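Local coordinates for protein restriction endonuclease PacI (PDB 3M7K) that cuts DNA at a rare eight-base-pair target site as an HNH restriction endonuclease with a beta-beta-alpha-metal active site, at residues Cys63-Thr74 and Ile86-Ser94. Sequence-based numbering, arbitrary orientation.
With ZN (zinc ion), chain D; MG (magnesium ion), chain F; nucleotides of chain C; nucleotides of chain B.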
ATOM      1  N   CYS A  63       5.346   2.777  15.643  1.00 36.52           N
ATOM      2  CA  CYS A  63       5.678   2.101  14.404  1.00 35.76           C
ATOM      3  C   CYS A  63       7.141   2.390  14.079  1.00 36.53           C
ATOM      4  O   CYS A  63       7.574   3.536  14.142  1.00 37.17           O
ATOM      5  CB  CYS A  63       4.783   2.620  13.279  1.00 35.42           C
ATOM      6  SG  CYS A  63       5.277   2.071  11.604  1.00 32.33           S
ATOM      7  N   GLY A  64       7.893   1.353  13.744  1.00 36.94           N
ATOM      8  CA  GLY A  64       9.320   1.472  13.460  1.00 36.96           C
ATOM      9  C   GLY A  64       9.660   2.104  12.116  1.00 37.64           C
ATOM     10  O   GLY A  64      10.838   2.331  11.826  1.00 37.56           O
ATOM     11  N   TYR A  65       8.644   2.369  11.288  1.00 37.11           N
ATOM     12  CA  TYR A  65       8.839   3.073  10.028  1.00 37.36           C
ATOM     13  C   TYR A  65       8.394   4.520  10.080  1.00 37.85           C
ATOM     14  O   TYR A  65       9.182   5.402   9.749  1.00 38.43           O
ATOM     15  CB  TYR A  65       8.150   2.355   8.861  1.00 37.44           C
ATOM     16  CG  TYR A  65       8.756   1.005   8.625  1.00 36.96           C
ATOM     17  CD1 TYR A  65       8.023  -0.163   8.855  1.00 35.33           C
ATOM     18  CD2 TYR A  65      10.101   0.891   8.228  1.00 36.25           C
ATOM     19  CE1 TYR A  65       8.600  -1.417   8.646  1.00 35.41           C
ATOM     20  CE2 TYR A  65      10.688  -0.349   8.035  1.00 34.94           C
ATOM     21  CZ  TYR A  65       9.934  -1.491   8.239  1.00 34.92           C
ATOM     22  OH  TYR A  65      10.520  -2.706   8.046  1.00 34.26           O
ATOM     23  N   CYS A  66       7.146   4.774  10.484  1.00 37.45           N
ATOM     24  CA  CYS A  66       6.623   6.152  10.471  1.00 37.58           C
ATOM     25  C   CYS A  66       6.648   6.841  11.827  1.00 38.18           C
ATOM     26  O   CYS A  66       6.415   8.047  11.906  1.00 38.36           O
ATOM     27  CB  CYS A  66       5.203   6.198   9.907  1.00 37.25           C
ATOM     28  SG  CYS A  66       3.940   5.459  10.992  1.00 36.24           S
ATOM     29  N   GLY A  67       6.875   6.077  12.892  1.00 38.27           N
ATOM     30  CA  GLY A  67       6.999   6.663  14.235  1.00 38.88           C
ATOM     31  C   GLY A  67       5.666   6.916  14.908  1.00 38.72           C
ATOM     32  O   GLY A  67       5.620   7.381  16.035  1.00 39.44           O
ATOM     33  N   ILE A  68       4.557   6.591  14.255  1.00 37.94           N
ATOM     34  CA  ILE A  68       3.276   6.877  14.890  1.00 37.49           C
ATOM     35  C   ILE A  68       3.125   6.038  16.176  1.00 37.22           C
ATOM     36  O   ILE A  68       3.550   4.882  16.212  1.00 36.67           O
ATOM     37  CB  ILE A  68       2.089   6.670  13.931  1.00 37.51           C
ATOM     38  CG1 ILE A  68       0.843   7.385  14.486  1.00 36.23           C
ATOM     39  CG2 ILE A  68       1.816   5.155  13.693  1.00 36.41           C
ATOM     40  CD1 ILE A  68      -0.252   7.545  13.483  1.00 35.38           C
ATOM     41  N   SER A  69       2.538   6.633  17.215  1.00 37.17           N
ATOM     42  CA  SER A  69       2.298   5.928  18.472  1.00 36.97           C
ATOM     43  C   SER A  69       1.070   5.046  18.292  1.00 36.63           C
ATOM     44  O   SER A  69       0.242   5.282  17.388  1.00 35.61           O
ATOM     45  CB  SER A  69       2.058   6.919  19.612  1.00 37.43           C
ATOM     46  OG  SER A  69       0.823   7.596  19.416  1.00 38.47           O
ATOM     47  N   GLU A  70       0.948   4.034  19.142  1.00 36.06           N
ATOM     48  CA  GLU A  70      -0.239   3.189  19.110  1.00 36.15           C
ATOM     49  C   GLU A  70      -1.544   3.998  19.277  1.00 36.36           C
ATOM     50  O   GLU A  70      -2.540   3.726  18.590  1.00 35.96           O
ATOM     51  CB  GLU A  70      -0.131   2.095  20.167  1.00 36.03           C
ATOM     52  CG  GLU A  70      -1.263   1.125  20.122  1.00 35.95           C
ATOM     53  CD  GLU A  70      -0.904  -0.192  20.728  1.00 33.92           C
ATOM     54  OE1 GLU A  70      -1.363  -0.460  21.857  1.00 33.90           O
ATOM     55  OE2 GLU A  70      -0.159  -0.954  20.080  1.00 34.64           O
ATOM     56  N   ALA A  71      -1.540   4.973  20.183  1.00 37.05           N
ATOM     57  CA  ALA A  71      -2.712   5.853  20.370  1.00 37.58           C
ATOM     58  C   ALA A  71      -2.978   6.714  19.138  1.00 37.81           C
ATOM     59  O   ALA A  71      -4.132   6.908  18.747  1.00 37.90           O
ATOM     60  CB  ALA A  71      -2.568   6.730  21.636  1.00 38.09           C
ATOM     61  N   GLY A  72      -1.903   7.215  18.525  1.00 37.81           N
ATOM     62  CA  GLY A  72      -2.002   7.988  17.278  1.00 37.69           C
ATOM     63  C   GLY A  72      -2.626   7.153  16.171  1.00 36.79           C
ATOM     64  O   GLY A  72      -3.573   7.585  15.501  1.00 37.54           O
ATOM     65  N   PHE A  73      -2.129   5.939  15.994  1.00 35.94           N
ATOM     66  CA  PHE A  73      -2.705   5.057  14.993  1.00 35.04           C
ATOM     67  C   PHE A  73      -4.162   4.705  15.267  1.00 34.93           C
ATOM     68  O   PHE A  73      -4.968   4.663  14.352  1.00 35.12           O
ATOM     69  CB  PHE A  73      -1.882   3.783  14.834  1.00 34.28           C
ATOM     70  CG  PHE A  73      -2.256   2.988  13.629  1.00 34.05           C
ATOM     71  CD1 PHE A  73      -1.878   3.424  12.356  1.00 31.56           C
ATOM     72  CD2 PHE A  73      -2.998   1.814  13.745  1.00 33.85           C
ATOM     73  CE1 PHE A  73      -2.223   2.705  11.209  1.00 30.63           C
ATOM     74  CE2 PHE A  73      -3.336   1.059  12.573  1.00 34.20           C
ATOM     75  CZ  PHE A  73      -2.952   1.530  11.320  1.00 32.14           C
ATOM     76  N   THR A  74      -4.491   4.438  16.524  1.00 35.15           N
ATOM     77  CA  THR A  74      -5.867   4.182  16.929  1.00 35.95           C
ATOM     78  C   THR A  74      -6.788   5.327  16.504  1.00 36.73           C
ATOM     79  O   THR A  74      -7.903   5.078  16.062  1.00 36.71           O
ATOM     80  CB  THR A  74      -5.949   3.924  18.463  1.00 35.84           C
ATOM     81  OG1 THR A  74      -5.087   2.834  18.790  1.00 36.93           O
ATOM     82  CG2 THR A  74      -7.386   3.595  18.928  1.00 35.80           C
ATOM     83  N   ILE A  86      -8.901  -0.854  14.291  1.00 35.78           N
ATOM     84  CA  ILE A  86      -7.559  -1.325  14.703  1.00 33.95           C
ATOM     85  C   ILE A  86      -7.037  -0.453  15.843  1.00 34.36           C
ATOM     86  O   ILE A  86      -7.067   0.777  15.746  1.00 34.50           O
ATOM     87  CB  ILE A  86      -6.581  -1.292  13.515  1.00 32.58           C
ATOM     88  CG1 ILE A  86      -7.132  -2.168  12.377  1.00 31.26           C
ATOM     89  CG2 ILE A  86      -5.140  -1.686  13.954  1.00 30.90           C
ATOM     90  CD1 ILE A  86      -6.365  -2.108  11.080  1.00 28.18           C
ATOM     91  N   GLN A  87      -6.563  -1.090  16.914  1.00 34.20           N
ATOM     92  CA  GLN A  87      -6.257  -0.394  18.160  1.00 35.23           C
ATOM     93  C   GLN A  87      -4.871  -0.737  18.678  1.00 34.93           C
ATOM     94  O   GLN A  87      -4.457  -0.277  19.749  1.00 35.09           O
ATOM     95  CB  GLN A  87      -7.310  -0.733  19.207  1.00 35.61           C
ATOM     96  CG  GLN A  87      -8.715  -0.305  18.811  1.00 37.91           C
ATOM     97  CD  GLN A  87      -9.787  -1.066  19.579  1.00 41.05           C
ATOM     98  OE1 GLN A  87      -9.835  -1.009  20.808  1.00 41.98           O
ATOM     99  NE2 GLN A  87     -10.649  -1.790  18.851  1.00 41.36           N
ATOM    100  N   CYS A  88      -4.152  -1.549  17.912  1.00 33.92           N
ATOM    101  CA  CYS A  88      -2.785  -1.867  18.255  1.00 34.26           C
ATOM    102  C   CYS A  88      -1.878  -1.956  17.026  1.00 32.71           C
ATOM    103  O   CYS A  88      -2.351  -2.057  15.875  1.00 31.70           O
ATOM    104  CB  CYS A  88      -2.720  -3.163  19.069  1.00 34.82           C
ATOM    105  SG  CYS A  88      -3.119  -4.618  18.123  1.00 40.71           S
ATOM    106  N   LEU A  89      -0.583  -1.887  17.291  1.00 31.37           N
ATOM    107  CA  LEU A  89       0.432  -1.984  16.246  1.00 30.87           C
ATOM    108  C   LEU A  89       0.817  -3.425  16.028  1.00 30.15           C
ATOM    109  O   LEU A  89       0.793  -4.227  16.965  1.00 29.60           O
ATOM    110  CB  LEU A  89       1.660  -1.162  16.616  1.00 30.98           C
ATOM    111  CG  LEU A  89       1.365   0.318  16.871  1.00 32.46           C
ATOM    112  CD1 LEU A  89       2.653   1.029  17.117  1.00 35.33           C
ATOM    113  CD2 LEU A  89       0.617   0.984  15.705  1.00 33.11           C
ATOM    114  N   GLY A  90       1.172  -3.752  14.786  1.00 29.60           N
ATOM    115  CA  GLY A  90       1.473  -5.134  14.436  1.00 29.28           C
ATOM    116  C   GLY A  90       2.944  -5.374  14.210  1.00 29.38           C
ATOM    117  O   GLY A  90       3.795  -4.555  14.584  1.00 29.32           O
ATOM    118  N   VAL A  91       3.246  -6.494  13.579  1.00 28.64           N
ATOM    119  CA  VAL A  91       4.631  -6.949  13.450  1.00 30.10           C
ATOM    120  C   VAL A  91       5.031  -7.130  11.981  1.00 29.80           C
ATOM    121  O   VAL A  91       4.377  -7.877  11.253  1.00 29.87           O
ATOM    122  CB  VAL A  91       4.835  -8.297  14.200  1.00 30.03           C
ATOM    123  CG1 VAL A  91       6.289  -8.737  14.116  1.00 30.18           C
ATOM    124  CG2 VAL A  91       4.398  -8.188  15.668  1.00 32.76           C
ATOM    125  N   ASP A  92       6.082  -6.429  11.554  1.00 29.67           N
ATOM    126  CA  ASP A  92       6.645  -6.571  10.215  1.00 30.75           C
ATOM    127  C   ASP A  92       7.796  -7.584  10.253  1.00 31.71           C
ATOM    128  O   ASP A  92       8.697  -7.480  11.090  1.00 32.33           O
ATOM    129  CB  ASP A  92       7.217  -5.242   9.722  1.00 30.25           C
ATOM    130  CG  ASP A  92       8.000  -5.383   8.434  1.00 30.10           C
ATOM    131  OD1 ASP A  92       7.467  -6.033   7.513  1.00 28.08           O
ATOM    132  OD2 ASP A  92       9.142  -4.838   8.328  1.00 29.99           O
ATOM    133  N   ARG A  93       7.750  -8.551   9.353  1.00 32.42           N
ATOM    134  CA  ARG A  93       8.903  -9.406   9.063  1.00 34.04           C
ATOM    135  C   ARG A  93       9.798  -8.582   8.136  1.00 35.47           C
ATOM    136  O   ARG A  93       9.524  -8.479   6.926  1.00 35.32           O
ATOM    137  CB  ARG A  93       8.426 -10.703   8.416  1.00 34.33           C
ATOM    138  CG  ARG A  93       7.418 -11.487   9.285  1.00 33.53           C
ATOM    139  CD  ARG A  93       6.758 -12.655   8.522  1.00 36.49           C
ATOM    140  NE  ARG A  93       5.845 -12.217   7.447  1.00 37.03           N
ATOM    141  CZ  ARG A  93       6.170 -12.184   6.150  1.00 37.17           C
ATOM    142  NH1 ARG A  93       7.373 -12.581   5.750  1.00 35.17           N
ATOM    143  NH2 ARG A  93       5.288 -11.775   5.244  1.00 36.81           N
ATOM    144  N   SER A  94      10.803  -7.936   8.728  1.00 36.77           N
ATOM    145  CA  SER A  94      11.728  -7.026   8.037  1.00 40.01           C
ATOM    146  C   SER A  94      12.102  -7.523   6.653  1.00 40.28           C
ATOM    147  O   SER A  94      11.868  -6.863   5.643  1.00 40.75           O
ATOM    148  CB  SER A  94      13.050  -6.906   8.825  1.00 40.57           C
ATOM    149  OG  SER A  94      13.030  -5.728   9.596  1.00 47.33           O
TER
HETATM  150 ZN    ZN D 143       3.651   3.295  10.317  1.00 23.82          ZN
HETATM  151 MG    MG F 145       5.437  -7.004   6.757  1.00 23.17          MG
ATOM    152  P    DA C   3      -6.493  -5.181  16.235  1.00 29.33           P
ATOM    153  OP1  DA C   3      -6.248  -3.740  16.492  1.00 28.64           O
ATOM    154  OP2  DA C   3      -5.636  -6.196  16.904  1.00 28.71           O
ATOM    155  O5'  DA C   3      -7.987  -5.559  16.580  1.00 30.29           O
ATOM    156  C5'  DA C   3      -9.025  -4.601  16.541  1.00 34.19           C
ATOM    157  C4'  DA C   3     -10.377  -5.286  16.748  1.00 37.06           C
ATOM    158  O4'  DA C   3     -10.442  -6.462  15.903  1.00 36.98           O
ATOM    159  C3'  DA C   3     -10.676  -5.825  18.145  1.00 39.96           C
ATOM    160  O3'  DA C   3     -12.086  -5.905  18.315  1.00 44.99           O
ATOM    161  C2'  DA C   3     -10.092  -7.235  18.104  1.00 39.05           C
ATOM    162  C1'  DA C   3     -10.472  -7.650  16.682  1.00 37.62           C
ATOM    163  N9   DA C   3      -9.563  -8.619  16.066  1.00 36.16           N
ATOM    164  C8   DA C   3      -8.215  -8.749  16.254  1.00 35.54           C
ATOM    165  N7   DA C   3      -7.674  -9.710  15.540  1.00 35.41           N
ATOM    166  C5   DA C   3      -8.755 -10.254  14.843  1.00 36.22           C
ATOM    167  C6   DA C   3      -8.877 -11.307  13.897  1.00 35.60           C
ATOM    168  N6   DA C   3      -7.859 -12.062  13.478  1.00 34.65           N
ATOM    169  N1   DA C   3     -10.100 -11.558  13.383  1.00 35.44           N
ATOM    170  C2   DA C   3     -11.148 -10.825  13.783  1.00 35.25           C
ATOM    171  N3   DA C   3     -11.158  -9.816  14.652  1.00 36.76           N
ATOM    172  C4   DA C   3      -9.920  -9.583  15.151  1.00 36.31           C
TER
ATOM    173  P    DT B  10       3.850 -11.186   2.096  1.00 31.96           P
ATOM    174  OP1  DT B  10       5.305 -11.035   2.325  1.00 31.63           O
ATOM    175  OP2  DT B  10       3.144 -12.481   2.273  1.00 31.42           O
ATOM    176  O5'  DT B  10       3.088 -10.135   3.034  1.00 30.31           O
ATOM    177  C5'  DT B  10       3.629  -8.839   3.178  1.00 29.36           C
ATOM    178  C4'  DT B  10       2.664  -7.915   3.906  1.00 28.43           C
ATOM    179  O4'  DT B  10       1.435  -7.864   3.151  1.00 27.56           O
ATOM    180  C3'  DT B  10       2.198  -8.337   5.292  1.00 28.05           C
ATOM    181  O3'  DT B  10       3.215  -8.105   6.266  1.00 30.38           O
ATOM    182  C2'  DT B  10       0.972  -7.436   5.453  1.00 25.04           C
ATOM    183  C1'  DT B  10       0.402  -7.440   4.022  1.00 25.37           C
ATOM    184  N1   DT B  10      -0.743  -8.431   3.825  1.00 25.80           N
ATOM    185  C2   DT B  10      -2.043  -7.941   3.831  1.00 25.95           C
ATOM    186  O2   DT B  10      -2.292  -6.759   3.986  1.00 25.85           O
ATOM    187  N3   DT B  10      -3.035  -8.874   3.663  1.00 26.87           N
ATOM    188  C4   DT B  10      -2.841 -10.235   3.500  1.00 28.08           C
ATOM    189  O4   DT B  10      -3.798 -11.015   3.347  1.00 31.68           O
ATOM    190  C5   DT B  10      -1.459 -10.684   3.509  1.00 27.35           C
ATOM    191  C7   DT B  10      -1.118 -12.155   3.334  1.00 27.38           C
ATOM    192  C6   DT B  10      -0.490  -9.772   3.672  1.00 25.68           C
TER
HETATM  193  O   HOH W   1      -6.913   2.720  13.736  1.00 39.98           O
HETATM  194  O   HOH W   2       6.935  -8.549   5.915  1.00 28.46           O
HETATM  195  O   HOH W   3       5.348  -5.712   4.774  1.00 24.27           O
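Tyr65 and Asp92 illustrate how a second-shell residue can position a metal ligand: the phenol OH donates to Asp92 OD2 at 2.6 Å, while the other carboxylate oxygen, OD1, binds magnesium at 2.4 Å. The hydroxyl meets OD2 on its anti side, tilted out of the carboxylate plane, with ring and carboxylate planes 62° apart. Both carboxylate oxygens are thus engaged, and rotation of the group is restrained. Magnesium is also bound by Asn113, two waters and O3' of DT10 of chain B, as expected of a product complex. Asp92 stands on strand 90-93, which pairs with strand 105-108 ahead of helix 110-116: the beta-beta-alpha-metal motif of HNH nucleases. Zinc is held by Cys63 and Cys66 with Cys109 and Cys112; Cys63 SG also accepts from Tyr65 N and Cys66 N, bonds that tie the tyrosine's loop to the metal site. Further along, Glu70 reaches across with CG anti to the backbone N (chi1 -176°), and Leu89 N donates to its OE2 (3.0 Å, 159°) from above the carboxylate plane. Arg61 also pairs with OE2, while Lys25 and Ser58 hold OE1. With an alanine in place of Glu70, Leu89 N would probably lose its acceptor, and Arg61 and Lys25 their carboxylate partner. Near Glu70 on the same short helix, Phe73 meets Ile86 CG2 at its ring edge (CE2 to CG2, 3.6 Å), and Leu89 CD2 packs on Phe73 CB. Gln87 N, meanwhile, donates almost straight to OP1 of DA3 of chain C at 2.7 Å, and one water bridges Phe73 O and Ile86 O.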